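Local atomic coordinates of nuclear receptor corepressor 2 (Homo sapiens, PDB entry 4A69), a protein that probably represses transcription as a corepressor of nuclear receptors, its SANT (Myb-like) domain binding a partner protein with an inositol tetrakisphosphate held between them. Residues 45-58 and 71-84. Residues are numbered along the deposited sequence; the frame is centred on the assembly and turned at random.
Sequences MWSEQEKETFREKF and FLERKTVAECVLYY. With I0P (D-myo inositol 1,4,5,6 tetrakisphosphate), chain Q.
Trp46 lies between Tyr83 and Lys75, one on each face of its indole. Tyr83 stacks on the six-membered ring, centroids 4.2 Å apart and planes at 23°. Its edge points into the face of Phe54, with those planes at 77°. Tyr83 CG stands anti to the backbone N (chi1 176°), which places one ring face on Trp46 and the ring edge on Phe54. Cys80 SG sits at the indole edge and Leu72 CD1 lies 3.9 Å from Trp46 CH2; the other methyl of Leu72, CD2, packs on Thr53 CB. Farther along, Phe54 CZ touches Tyr84 CB, and the Phe58 and Tyr84 rings are strongly offset, with little overlap.

Two lysines use both chain and charge. Lys75 lays CE over the five-membered ring of Trp46, a CH-pi contact, and bends at chi4; its NZ makes a cation-pi contact with the same ring, donates to Met45 O at 3.0 Å and forms a salt bridge with Glu50. Ser47 N donates to the anti lone pair of Glu50 OE1 while Ser47 OG accepts weakly from Glu50 N, together forming the capping box of helix 48-60. Lys57 NZ stands 3.5 Å from the Phe71 ring centroid, a cation-pi contact, with Lys57 CE over the same face (CH-pi).

Water joins the segments twice, from Trp46 NE1 to Glu79 O and from Lys51 O to Tyr83 OH.

The near-perpendicular helices and their aromatic cluster are consistent with the Myb-like (SANT) fold. Tyr84 OH donates to I0P O35 at 2.6 Å; the core packing thus probably helps orient a tyrosine of the inositol phosphate site.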
loop_
_atom_site.group_PDB
_atom_site.type_symbol
_atom_site.label_atom_id
_atom_site.label_comp_id
_atom_site.label_asym_id
_atom_site.label_seq_id
_atom_site.Cartn_x
_atom_site.Cartn_y
_atom_site.Cartn_z
ATOM N N MET C 45 -19.475 -1.890 -21.967
ATOM C CA MET C 45 -20.260 -2.324 -23.114
ATOM C C MET C 45 -20.048 -3.812 -23.359
ATOM O O MET C 45 -19.264 -4.232 -24.209
ATOM C CB MET C 45 -19.953 -1.464 -24.343
ATOM C CG MET C 45 -20.124 0.038 -24.102
ATOM S SD MET C 45 -21.817 0.693 -24.098
ATOM C CE MET C 45 -22.430 0.314 -22.453
ATOM N N TRP C 46 -20.750 -4.598 -22.557
ATOM C CA TRP C 46 -20.758 -6.039 -22.667
ATOM C C TRP C 46 -22.036 -6.453 -23.323
ATOM O O TRP C 46 -23.110 -6.005 -22.921
ATOM C CB TRP C 46 -20.671 -6.648 -21.278
ATOM C CG TRP C 46 -19.273 -6.672 -20.720
ATOM C CD1 TRP C 46 -18.522 -5.597 -20.242
ATOM C CD2 TRP C 46 -18.402 -7.841 -20.575
ATOM N NE1 TRP C 46 -17.281 -6.015 -19.824
ATOM C CE2 TRP C 46 -17.146 -7.349 -19.991
ATOM C CE3 TRP C 46 -18.532 -9.195 -20.857
ATOM C CZ2 TRP C 46 -16.082 -8.195 -19.722
ATOM C CZ3 TRP C 46 -17.455 -10.040 -20.573
ATOM C CH2 TRP C 46 -16.261 -9.551 -20.017
ATOM N N SER C 47 -21.936 -7.296 -24.348
ATOM C CA SER C 47 -23.121 -7.883 -24.974
ATOM C C SER C 47 -23.526 -9.130 -24.199
ATOM O O SER C 47 -22.783 -9.603 -23.332
ATOM C CB SER C 47 -22.842 -8.238 -26.431
ATOM O OG SER C 47 -21.887 -9.278 -26.516
ATOM N N GLU C 48 -24.694 -9.674 -24.526
ATOM C CA GLU C 48 -25.246 -10.827 -23.814
ATOM C C GLU C 48 -24.502 -12.123 -24.137
ATOM O O GLU C 48 -24.476 -13.044 -23.322
ATOM C CB GLU C 48 -26.751 -10.972 -24.092
ATOM C CG GLU C 48 -27.588 -9.737 -23.755
ATOM C CD GLU C 48 -27.527 -8.640 -24.816
ATOM O OE1 GLU C 48 -26.792 -8.784 -25.823
ATOM O OE2 GLU C 48 -28.219 -7.612 -24.642
ATOM N N GLN C 49 -23.903 -12.195 -25.323
ATOM C CA GLN C 49 -23.038 -13.322 -25.689
ATOM C C GLN C 49 -21.775 -13.287 -24.843
ATOM O O GLN C 49 -21.296 -14.321 -24.374
ATOM C CB GLN C 49 -22.649 -13.275 -27.173
ATOM C CG GLN C 49 -23.705 -13.793 -28.134
ATOM C CD GLN C 49 -24.826 -12.800 -28.388
ATOM O OE1 GLN C 49 -24.741 -11.617 -28.028
ATOM N NE2 GLN C 49 -25.891 -13.279 -29.016
ATOM N N GLU C 50 -21.238 -12.084 -24.662
ATOM C CA GLU C 50 -20.061 -11.872 -23.826
ATOM C C GLU C 50 -20.377 -12.210 -22.368
ATOM O O GLU C 50 -19.710 -13.064 -21.762
ATOM C CB GLU C 50 -19.550 -10.438 -23.982
ATOM C CG GLU C 50 -18.921 -10.175 -25.346
ATOM C CD GLU C 50 -18.416 -8.753 -25.527
ATOM O OE1 GLU C 50 -19.150 -7.785 -25.195
ATOM O OE2 GLU C 50 -17.274 -8.607 -26.024
ATOM N N LYS C 51 -21.417 -11.566 -21.829
ATOM C CA LYS C 51 -21.903 -11.832 -20.472
ATOM C C LYS C 51 -22.047 -13.329 -20.201
ATOM O O LYS C 51 -21.555 -13.828 -19.196
ATOM C CB LYS C 51 -23.233 -11.119 -20.217
ATOM C CG LYS C 51 -23.136 -9.610 -20.048
ATOM C CD LYS C 51 -24.426 -9.065 -19.453
ATOM C CE LYS C 51 -24.314 -7.603 -19.042
ATOM N NZ LYS C 51 -24.661 -6.654 -20.134
ATOM N N GLU C 52 -22.692 -14.048 -21.116
ATOM C CA GLU C 52 -22.965 -15.470 -20.915
ATOM C C GLU C 52 -21.702 -16.345 -20.971
ATOM O O GLU C 52 -21.569 -17.298 -20.197
ATOM C CB GLU C 52 -24.032 -15.954 -21.906
ATOM C CG GLU C 52 -24.959 -17.031 -21.353
ATOM C CD GLU C 52 -24.354 -18.423 -21.409
ATOM O OE1 GLU C 52 -23.392 -18.639 -22.180
ATOM O OE2 GLU C 52 -24.842 -19.314 -20.685
ATOM N N THR C 53 -20.780 -16.015 -21.875
ATOM C CA THR C 53 -19.499 -16.735 -21.984
ATOM C C THR C 53 -18.650 -16.591 -20.717
ATOM O O THR C 53 -18.065 -17.567 -20.239
ATOM C CB THR C 53 -18.698 -16.282 -23.220
ATOM O OG1 THR C 53 -19.549 -16.330 -24.369
ATOM C CG2 THR C 53 -17.484 -17.184 -23.457
ATOM N N PHE C 54 -18.596 -15.376 -20.175
ATOM C CA PHE C 54 -17.900 -15.121 -18.907
ATOM C C PHE C 54 -18.344 -16.133 -17.838
ATOM O O PHE C 54 -17.526 -16.877 -17.285
ATOM C CB PHE C 54 -18.162 -13.677 -18.439
ATOM C CG PHE C 54 -17.466 -13.311 -17.144
ATOM C CD1 PHE C 54 -18.080 -13.537 -15.913
ATOM C CD2 PHE C 54 -16.201 -12.725 -17.159
ATOM C CE1 PHE C 54 -17.446 -13.198 -14.725
ATOM C CE2 PHE C 54 -15.562 -12.386 -15.974
ATOM C CZ PHE C 54 -16.188 -12.620 -14.756
ATOM N N ARG C 55 -19.652 -16.167 -17.588
ATOM C CA ARG C 55 -20.256 -17.024 -16.565
ATOM C C ARG C 55 -19.882 -18.504 -16.691
ATOM O O ARG C 55 -19.424 -19.116 -15.721
ATOM C CB ARG C 55 -21.779 -16.852 -16.578
ATOM C CG ARG C 55 -22.488 -17.515 -15.405
ATOM C CD ARG C 55 -24.001 -17.489 -15.567
ATOM N NE ARG C 55 -24.427 -18.020 -16.861
ATOM C CZ ARG C 55 -25.690 -18.242 -17.207
ATOM N NH1 ARG C 55 -26.679 -17.990 -16.354
ATOM N NH2 ARG C 55 -25.966 -18.723 -18.411
ATOM N N GLU C 56 -20.067 -19.069 -17.882
ATOM C CA GLU C 56 -19.801 -20.492 -18.105
ATOM C C GLU C 56 -18.323 -20.807 -17.955
ATOM O O GLU C 56 -17.954 -21.818 -17.352
ATOM C CB GLU C 56 -20.291 -20.943 -19.484
ATOM C CG GLU C 56 -20.289 -22.459 -19.657
ATOM C CD GLU C 56 -19.708 -22.903 -20.988
ATOM O OE1 GLU C 56 -20.165 -22.398 -22.039
ATOM O OE2 GLU C 56 -18.783 -23.752 -20.980
ATOM N N LYS C 57 -17.477 -19.936 -18.501
ATOM C CA LYS C 57 -16.039 -20.104 -18.352
ATOM C C LYS C 57 -15.612 -19.916 -16.904
ATOM O O LYS C 57 -14.707 -20.608 -16.428
ATOM C CB LYS C 57 -15.272 -19.165 -19.289
ATOM C CG LYS C 57 -15.433 -19.504 -20.765
ATOM C CD LYS C 57 -14.962 -20.923 -21.052
ATOM C CE LYS C 57 -15.422 -21.395 -22.420
ATOM N NZ LYS C 57 -14.769 -22.689 -22.754
ATOM N N PHE C 58 -16.281 -19.005 -16.198
ATOM C CA PHE C 58 -15.989 -18.764 -14.785
ATOM C C PHE C 58 -16.287 -19.993 -13.927
ATOM O O PHE C 58 -15.391 -20.528 -13.276
ATOM C CB PHE C 58 -16.754 -17.541 -14.253
ATOM C CG PHE C 58 -16.352 -17.134 -12.860
ATOM C CD1 PHE C 58 -17.001 -17.668 -11.745
ATOM C CD2 PHE C 58 -15.327 -16.216 -12.657
ATOM C CE1 PHE C 58 -16.629 -17.300 -10.458
ATOM C CE2 PHE C 58 -14.954 -15.842 -11.374
ATOM C CZ PHE C 58 -15.608 -16.383 -10.274
ATOM N N PHE C 71 -11.437 -16.542 -24.422
ATOM C CA PHE C 71 -12.651 -16.876 -25.169
ATOM C C PHE C 71 -13.485 -15.648 -25.523
ATOM O O PHE C 71 -14.625 -15.782 -25.979
ATOM C CB PHE C 71 -13.512 -17.888 -24.397
ATOM C CG PHE C 71 -12.906 -19.261 -24.301
ATOM C CD1 PHE C 71 -13.027 -20.169 -25.356
ATOM C CD2 PHE C 71 -12.236 -19.664 -23.150
ATOM C CE1 PHE C 71 -12.477 -21.438 -25.266
ATOM C CE2 PHE C 71 -11.688 -20.939 -23.051
ATOM C CZ PHE C 71 -11.808 -21.825 -24.111
ATOM N N LEU C 72 -12.930 -14.456 -25.318
ATOM C CA LEU C 72 -13.662 -13.219 -25.597
ATOM C C LEU C 72 -12.896 -12.285 -26.536
ATOM O O LEU C 72 -11.937 -11.626 -26.130
ATOM C CB LEU C 72 -14.020 -12.494 -24.297
ATOM C CG LEU C 72 -14.929 -13.201 -23.285
ATOM C CD1 LEU C 72 -14.730 -12.600 -21.901
ATOM C CD2 LEU C 72 -16.396 -13.147 -23.701
ATOM N N GLU C 73 -13.359 -12.220 -27.781
ATOM C CA GLU C 73 -12.678 -11.500 -28.866
ATOM C C GLU C 73 -12.402 -10.026 -28.581
ATOM O O GLU C 73 -11.356 -9.511 -28.969
ATOM C CB GLU C 73 -13.473 -11.622 -30.174
ATOM C CG GLU C 73 -13.773 -13.049 -30.621
ATOM C CD GLU C 73 -12.672 -13.654 -31.483
ATOM O OE1 GLU C 73 -11.492 -13.635 -31.061
ATOM O OE2 GLU C 73 -12.993 -14.163 -32.582
ATOM N N ARG C 74 -13.336 -9.340 -27.932
ATOM C CA ARG C 74 -13.117 -7.928 -27.639
ATOM C C ARG C 74 -13.036 -7.606 -26.135
ATOM O O ARG C 74 -13.291 -6.477 -25.711
ATOM C CB ARG C 74 -14.124 -7.038 -28.386
ATOM C CG ARG C 74 -13.792 -5.542 -28.367
ATOM C CD ARG C 74 -12.375 -5.205 -28.853
ATOM N NE ARG C 74 -12.272 -5.213 -30.315
ATOM C CZ ARG C 74 -12.607 -4.194 -31.106
ATOM N NH1 ARG C 74 -13.072 -3.061 -30.588
ATOM N NH2 ARG C 74 -12.481 -4.306 -32.423
ATOM N N LYS C 75 -12.661 -8.601 -25.338
ATOM C CA LYS C 75 -12.421 -8.379 -23.915
ATOM C C LYS C 75 -11.045 -8.920 -23.493
ATOM O O LYS C 75 -10.722 -10.077 -23.739
ATOM C CB LYS C 75 -13.562 -8.962 -23.050
ATOM C CG LYS C 75 -14.931 -8.294 -23.220
ATOM C CD LYS C 75 -14.884 -6.785 -22.980
ATOM C CE LYS C 75 -16.257 -6.124 -23.044
ATOM N NZ LYS C 75 -16.892 -6.083 -24.391
ATOM N N THR C 76 -10.237 -8.059 -22.881
ATOM C CA THR C 76 -8.928 -8.438 -22.327
ATOM C C THR C 76 -9.065 -8.930 -20.896
ATOM O O THR C 76 -10.109 -8.762 -20.264
ATOM C CB THR C 76 -7.952 -7.245 -22.264
ATOM O OG1 THR C 76 -8.543 -6.185 -21.498
ATOM C CG2 THR C 76 -7.576 -6.750 -23.652
ATOM N N VAL C 77 -7.993 -9.509 -20.376
ATOM C CA VAL C 77 -7.982 -10.005 -19.003
ATOM C C VAL C 77 -8.313 -8.904 -17.958
ATOM O O VAL C 77 -9.038 -9.175 -17.000
ATOM C CB VAL C 77 -6.682 -10.807 -18.709
ATOM C CG1 VAL C 77 -5.446 -9.973 -19.008
ATOM C CG2 VAL C 77 -6.658 -11.325 -17.281
ATOM N N ALA C 78 -7.840 -7.671 -18.170
ATOM C CA ALA C 78 -8.145 -6.553 -17.252
ATOM C C ALA C 78 -9.626 -6.150 -17.272
ATOM O O ALA C 78 -10.188 -5.795 -16.229
ATOM C CB ALA C 78 -7.268 -5.337 -17.539
ATOM N N GLU C 79 -10.243 -6.189 -18.456
ATOM C CA GLU C 79 -11.675 -5.886 -18.577
ATOM C C GLU C 79 -12.500 -6.957 -17.865
ATOM O O GLU C 79 -13.484 -6.641 -17.202
ATOM C CB GLU C 79 -12.088 -5.724 -20.047
ATOM C CG GLU C 79 -11.421 -4.530 -20.721
ATOM C CD GLU C 79 -11.682 -4.455 -22.213
ATOM O OE1 GLU C 79 -11.396 -5.446 -22.922
ATOM O OE2 GLU C 79 -12.161 -3.395 -22.681
ATOM N N CYS C 80 -12.071 -8.215 -17.982
ATOM C CA CYS C 80 -12.689 -9.332 -17.259
ATOM C C CYS C 80 -12.632 -9.151 -15.739
ATOM O O CYS C 80 -13.642 -9.359 -15.059
ATOM C CB CYS C 80 -12.042 -10.661 -17.639
ATOM S SG CYS C 80 -12.449 -11.183 -19.313
ATOM N N VAL C 81 -11.452 -8.798 -15.211
ATOM C CA VAL C 81 -11.319 -8.445 -13.784
ATOM C C VAL C 81 -12.311 -7.325 -13.431
ATOM O O VAL C 81 -13.042 -7.443 -12.455
ATOM C CB VAL C 81 -9.872 -8.030 -13.373
ATOM C CG1 VAL C 81 -9.818 -7.534 -11.930
ATOM C CG2 VAL C 81 -8.883 -9.170 -13.552
ATOM N N LEU C 82 -12.323 -6.244 -14.210
ATOM C CA LEU C 82 -13.217 -5.128 -13.922
ATOM C C LEU C 82 -14.705 -5.536 -13.925
ATOM O O LEU C 82 -15.466 -5.137 -13.043
ATOM C CB LEU C 82 -12.975 -3.968 -14.879
ATOM C CG LEU C 82 -13.827 -2.715 -14.653
ATOM C CD1 LEU C 82 -13.559 -2.047 -13.310
ATOM C CD2 LEU C 82 -13.672 -1.727 -15.798
ATOM N N TYR C 83 -15.101 -6.327 -14.917
ATOM C CA TYR C 83 -16.481 -6.813 -15.025
ATOM C C TYR C 83 -16.861 -7.642 -13.799
ATOM O O TYR C 83 -17.928 -7.437 -13.219
ATOM C CB TYR C 83 -16.670 -7.621 -16.316
ATOM C CG TYR C 83 -18.041 -8.251 -16.475
ATOM C CD1 TYR C 83 -19.145 -7.483 -16.871
ATOM C CD2 TYR C 83 -18.235 -9.612 -16.233
ATOM C CE1 TYR C 83 -20.403 -8.056 -17.011
ATOM C CE2 TYR C 83 -19.487 -10.193 -16.376
ATOM C CZ TYR C 83 -20.565 -9.411 -16.764
ATOM O OH TYR C 83 -21.808 -9.983 -16.906
ATOM N N TYR C 84 -15.971 -8.547 -13.396
ATOM C CA TYR C 84 -16.171 -9.381 -12.212
ATOM C C TYR C 84 -16.516 -8.553 -10.976
ATOM O O TYR C 84 -17.484 -8.859 -10.276
ATOM C CB TYR C 84 -14.934 -10.239 -11.947
ATOM C CG TYR C 84 -14.924 -10.972 -10.627
ATOM C CD1 TYR C 84 -15.651 -12.151 -10.462
ATOM C CD2 TYR C 84 -14.129 -10.532 -9.559
ATOM C CE1 TYR C 84 -15.637 -12.838 -9.272
ATOM C CE2 TYR C 84 -14.104 -11.230 -8.350
ATOM C CZ TYR C 84 -14.867 -12.381 -8.216
ATOM O OH TYR C 84 -14.866 -13.107 -7.049
HETATM O O21 I0P Q . -16.791 -10.348 2.155
HETATM P P1 I0P Q . -16.723 -11.455 1.127
HETATM O O41 I0P Q . -17.467 -11.200 -0.171
HETATM O O31 I0P Q . -16.957 -12.839 1.660
HETATM O O11 I0P Q . -15.163 -11.421 0.691
HETATM C C1 I0P Q . -14.651 -12.338 -0.275
HETATM C C6 I0P Q . -13.671 -11.654 -1.226
HETATM O O16 I0P Q . -14.373 -10.610 -1.880
HETATM P P6 I0P Q . -13.876 -9.087 -1.830
HETATM O O46 I0P Q . -12.513 -9.118 -2.499
HETATM O O26 I0P Q . -13.763 -8.721 -0.384
HETATM O O36 I0P Q . -14.910 -8.330 -2.614
HETATM C C5 I0P Q . -13.114 -12.653 -2.243
HETATM O O15 I0P Q . -12.179 -12.010 -3.113
HETATM P P5 I0P Q . -12.396 -11.672 -4.661
HETATM O O45 I0P Q . -11.393 -12.545 -5.383
HETATM O O35 I0P Q . -13.840 -11.992 -4.994
HETATM O O25 I0P Q . -12.086 -10.204 -4.690
HETATM C C2 I0P Q . -13.994 -13.489 0.472
HETATM O O12 I0P Q . -13.001 -12.956 1.367
HETATM C C3 I0P Q . -13.386 -14.477 -0.514
HETATM O O13 I0P Q . -12.671 -15.454 0.228
HETATM C C4 I0P Q . -12.425 -13.811 -1.507
HETATM O O14 I0P Q . -11.991 -14.798 -2.434
HETATM P P4 I0P Q . -10.673 -15.685 -2.247
HETATM O O24 I0P Q . -9.649 -14.733 -1.678
HETATM O O44 I0P Q . -11.018 -16.772 -1.255
HETATM O O34 I0P Q . -10.443 -16.213 -3.646
HETATM O O HOH W 1 -15.121 -4.477 -18.449
HETATM O O HOH W 2 -21.835 -12.571 -16.753
#